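Local coordinates for protein putative aldehyde dehydrogenase AldY (Bacillus subtilis, PDB 4DNG) that probably oxidises aldehydes to carboxylates with NAD(+) as cofactor, and may help protect the cell against stress from ethanol and related compounds, at residues E106-I111 and F155-S160. Residues are numbered along the deposited sequence; the frame is centred on the assembly and turned at random.
Sequences EQTIAI and FPMNLS
Thr108 lies closest to the backbone of its partner helix: its OG1 comes within 3.3 Å of Asn158 CA. The same oxygen is 3.4 Å from Asn158 N, but the angle is poor for a bond; the Asn158 N-H goes to Glu104 OE2, while the Thr108 hydroxyl donates to Glu104 O, one turn back in its own helix. The side chains of Thr108 and Met157 cross at about a right angle, with Thr108 CG2 3.7 Å from Met157 CG and Met157 SD a little farther off. On the next residue, the side-chain amide of Asn158 reaches across to the other helix. With CG anti to the backbone N (chi1 171°), it places Asn158 OD1 between Gln107 and Ile111, 3.4 Å from Ile111 CD1. The amides of Gln107 and Asn158 cross with their planes 46° apart, Gln107 NE2 standing 3.5 Å from Asn158 OD1.

Helices 98-118 and 156-169 run side by side here, their short segments inclined by 13° and 8.7 Å apart at closest approach. Helix 98-118 packs beside the first turn of the helix that follows strand 135-150, consistent with the Rossmann-like NAD(+)-binding domain of aldehyde dehydrogenases; strand 226-231 of the same sheet leads into the NAD(+) site inferred from relatives. Cutting Thr108 back to an alanine takes away OG1 and CG2 and is likely to open a gap beside Met157 CG and leave Glu104 O without its side-chain donor.

Farther out, Glu104 OE2 also accepts a hydrogen bond from Met157 N, so a carboxylate of helix 98-118 takes up two backbone N-H groups in the first turn of its neighbour. Ile86 and Ile90 of helix 83-94 and Ile189 and Ile190 of helix 183-196 pack around Met157, while the side chain of Asn158 lies about 7 Å from that of Glu253, a predicted active-site residue.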
ATOM      1  N   GLU A 106      29.369  -3.830   3.718  1.00 66.47           N
ATOM      2  CA  GLU A 106      28.962  -5.182   4.109  1.00 70.67           C
ATOM      3  C   GLU A 106      27.452  -5.416   4.005  1.00 69.38           C
ATOM      4  O   GLU A 106      27.019  -6.388   3.378  1.00 75.12           O
ATOM      5  CB  GLU A 106      29.533  -5.576   5.469  1.00 73.35           C
ATOM      6  CG  GLU A 106      30.934  -6.166   5.314  1.00 88.88           C
ATOM      7  CD  GLU A 106      31.778  -6.087   6.567  1.00108.81           C
ATOM      8  OE1 GLU A 106      31.228  -5.838   7.661  1.00115.53           O
ATOM      9  OE2 GLU A 106      33.007  -6.277   6.457  1.00124.08           O
ATOM     10  N   GLN A 107      26.651  -4.516   4.566  1.00 66.10           N
ATOM     11  CA  GLN A 107      25.188  -4.667   4.494  1.00 62.82           C
ATOM     12  C   GLN A 107      24.638  -4.694   3.079  1.00 62.23           C
ATOM     13  O   GLN A 107      23.743  -5.476   2.784  1.00 70.61           O
ATOM     14  CB  GLN A 107      24.510  -3.587   5.293  1.00 65.24           C
ATOM     15  CG  GLN A 107      24.532  -3.842   6.789  1.00 79.34           C
ATOM     16  CD  GLN A 107      23.876  -2.707   7.560  1.00 98.50           C
ATOM     17  OE1 GLN A 107      23.683  -2.798   8.771  1.00105.09           O
ATOM     18  NE2 GLN A 107      23.528  -1.625   6.858  1.00101.43           N
ATOM     19  N   THR A 108      25.186  -3.839   2.216  1.00 62.81           N
ATOM     20  CA  THR A 108      24.904  -3.797   0.767  1.00 56.41           C
ATOM     21  C   THR A 108      25.152  -5.154   0.071  1.00 61.20           C
ATOM     22  O   THR A 108      24.329  -5.621  -0.713  1.00 64.87           O
ATOM     23  CB  THR A 108      25.743  -2.666   0.123  1.00 57.33           C
ATOM     24  OG1 THR A 108      25.430  -1.425   0.777  1.00 61.35           O
ATOM     25  CG2 THR A 108      25.479  -2.506  -1.389  1.00 58.35           C
ATOM     26  N   ILE A 109      26.280  -5.782   0.388  1.00 63.38           N
ATOM     27  CA  ILE A 109      26.595  -7.131  -0.045  1.00 67.46           C
ATOM     28  C   ILE A 109      25.596  -8.155   0.514  1.00 70.67           C
ATOM     29  O   ILE A 109      25.085  -9.020  -0.222  1.00 69.08           O
ATOM     30  CB  ILE A 109      28.031  -7.478   0.385  1.00 74.80           C
ATOM     31  CG1 ILE A 109      29.025  -6.697  -0.488  1.00 78.96           C
ATOM     32  CG2 ILE A 109      28.279  -8.984   0.363  1.00 74.51           C
ATOM     33  CD1 ILE A 109      30.378  -6.466   0.157  1.00 81.76           C
ATOM     34  N   ALA A 110      25.319  -8.064   1.813  1.00 69.01           N
ATOM     35  CA  ALA A 110      24.293  -8.917   2.411  1.00 73.54           C
ATOM     36  C   ALA A 110      22.979  -8.850   1.609  1.00 69.75           C
ATOM     37  O   ALA A 110      22.437  -9.886   1.213  1.00 73.55           O
ATOM     38  CB  ALA A 110      24.072  -8.570   3.878  1.00 67.78           C
ATOM     39  N   ILE A 111      22.510  -7.640   1.326  1.00 57.24           N
ATOM     40  CA  ILE A 111      21.303  -7.450   0.509  1.00 61.94           C
ATOM     41  C   ILE A 111      21.379  -8.170  -0.853  1.00 69.32           C
ATOM     42  O   ILE A 111      20.413  -8.814  -1.271  1.00 68.21           O
ATOM     43  CB  ILE A 111      20.992  -5.960   0.324  1.00 61.35           C
ATOM     44  CG1 ILE A 111      20.499  -5.362   1.636  1.00 62.76           C
ATOM     45  CG2 ILE A 111      19.953  -5.739  -0.757  1.00 63.33           C
ATOM     46  CD1 ILE A 111      20.725  -3.868   1.743  1.00 62.73           C
ATOM     47  N   PHE A 155      23.624   6.839   4.742  1.00 72.64           N
ATOM     48  CA  PHE A 155      23.529   5.441   4.291  1.00 65.43           C
ATOM     49  C   PHE A 155      23.065   5.305   2.851  1.00 61.53           C
ATOM     50  O   PHE A 155      22.235   4.442   2.541  1.00 68.87           O
ATOM     51  CB  PHE A 155      22.664   4.590   5.238  1.00 72.87           C
ATOM     52  CG  PHE A 155      23.129   4.618   6.671  1.00 90.81           C
ATOM     53  CD1 PHE A 155      24.289   3.931   7.056  1.00 94.93           C
ATOM     54  CD2 PHE A 155      22.414   5.338   7.637  1.00 96.99           C
ATOM     55  CE1 PHE A 155      24.722   3.959   8.371  1.00101.32           C
ATOM     56  CE2 PHE A 155      22.843   5.369   8.954  1.00106.30           C
ATOM     57  CZ  PHE A 155      23.998   4.677   9.320  1.00108.91           C
ATOM     58  N   PRO A 156      23.629   6.126   1.949  1.00 61.49           N
ATOM     59  CA  PRO A 156      23.196   6.145   0.536  1.00 55.33           C
ATOM     60  C   PRO A 156      23.269   4.782  -0.166  1.00 59.80           C
ATOM     61  O   PRO A 156      22.347   4.423  -0.882  1.00 71.08           O
ATOM     62  CB  PRO A 156      24.203   7.108  -0.119  1.00 53.09           C
ATOM     63  CG  PRO A 156      25.399   7.073   0.791  1.00 54.08           C
ATOM     64  CD  PRO A 156      24.776   7.028   2.161  1.00 50.57           C
ATOM     65  N   MET A 157      24.351   4.030   0.024  1.00 59.09           N
ATOM     66  CA  MET A 157      24.566   2.825  -0.767  1.00 52.00           C
ATOM     67  C   MET A 157      23.675   1.672  -0.295  1.00 54.53           C
ATOM     68  O   MET A 157      23.027   0.977  -1.094  1.00 55.43           O
ATOM     69  CB  MET A 157      26.032   2.412  -0.741  1.00 53.41           C
ATOM     70  CG  MET A 157      26.249   1.101  -1.469  1.00 65.24           C
ATOM     71  SD  MET A 157      27.950   0.588  -1.688  1.00 71.28           S
ATOM     72  CE  MET A 157      28.614   1.875  -2.750  1.00 65.93           C
ATOM     73  N   ASN A 158      23.645   1.486   1.016  1.00 52.60           N
ATOM     74  CA  ASN A 158      22.813   0.484   1.623  1.00 55.19           C
ATOM     75  C   ASN A 158      21.338   0.666   1.222  1.00 56.00           C
ATOM     76  O   ASN A 158      20.703  -0.281   0.737  1.00 58.64           O
ATOM     77  CB  ASN A 158      23.024   0.555   3.137  1.00 68.84           C
ATOM     78  CG  ASN A 158      22.049  -0.287   3.911  1.00 86.56           C
ATOM     79  OD1 ASN A 158      22.008  -1.504   3.761  1.00 96.70           O
ATOM     80  ND2 ASN A 158      21.265   0.359   4.768  1.00106.66           N
ATOM     81  N   LEU A 159      20.809   1.880   1.390  1.00 52.24           N
ATOM     82  CA  LEU A 159      19.390   2.153   1.142  1.00 60.68           C
ATOM     83  C   LEU A 159      19.013   2.071  -0.331  1.00 65.47           C
ATOM     84  O   LEU A 159      17.976   1.528  -0.658  1.00 76.65           O
ATOM     85  CB  LEU A 159      18.965   3.521   1.726  1.00 63.77           C
ATOM     86  CG  LEU A 159      18.954   3.651   3.260  1.00 69.18           C
ATOM     87  CD1 LEU A 159      18.470   5.021   3.716  1.00 69.13           C
ATOM     88  CD2 LEU A 159      18.132   2.554   3.936  1.00 65.38           C
ATOM     89  N   SER A 160      19.844   2.636  -1.203  1.00 57.62           N
ATOM     90  CA  SER A 160      19.709   2.458  -2.630  1.00 53.14           C
ATOM     91  C   SER A 160      19.612   0.962  -2.988  1.00 53.25           C
ATOM     92  O   SER A 160      18.659   0.527  -3.652  1.00 50.39           O
ATOM     93  CB  SER A 160      20.891   3.124  -3.365  1.00 53.97           C
ATOM     94  OG  SER A 160      20.894   4.536  -3.154  1.00 51.83           O
TER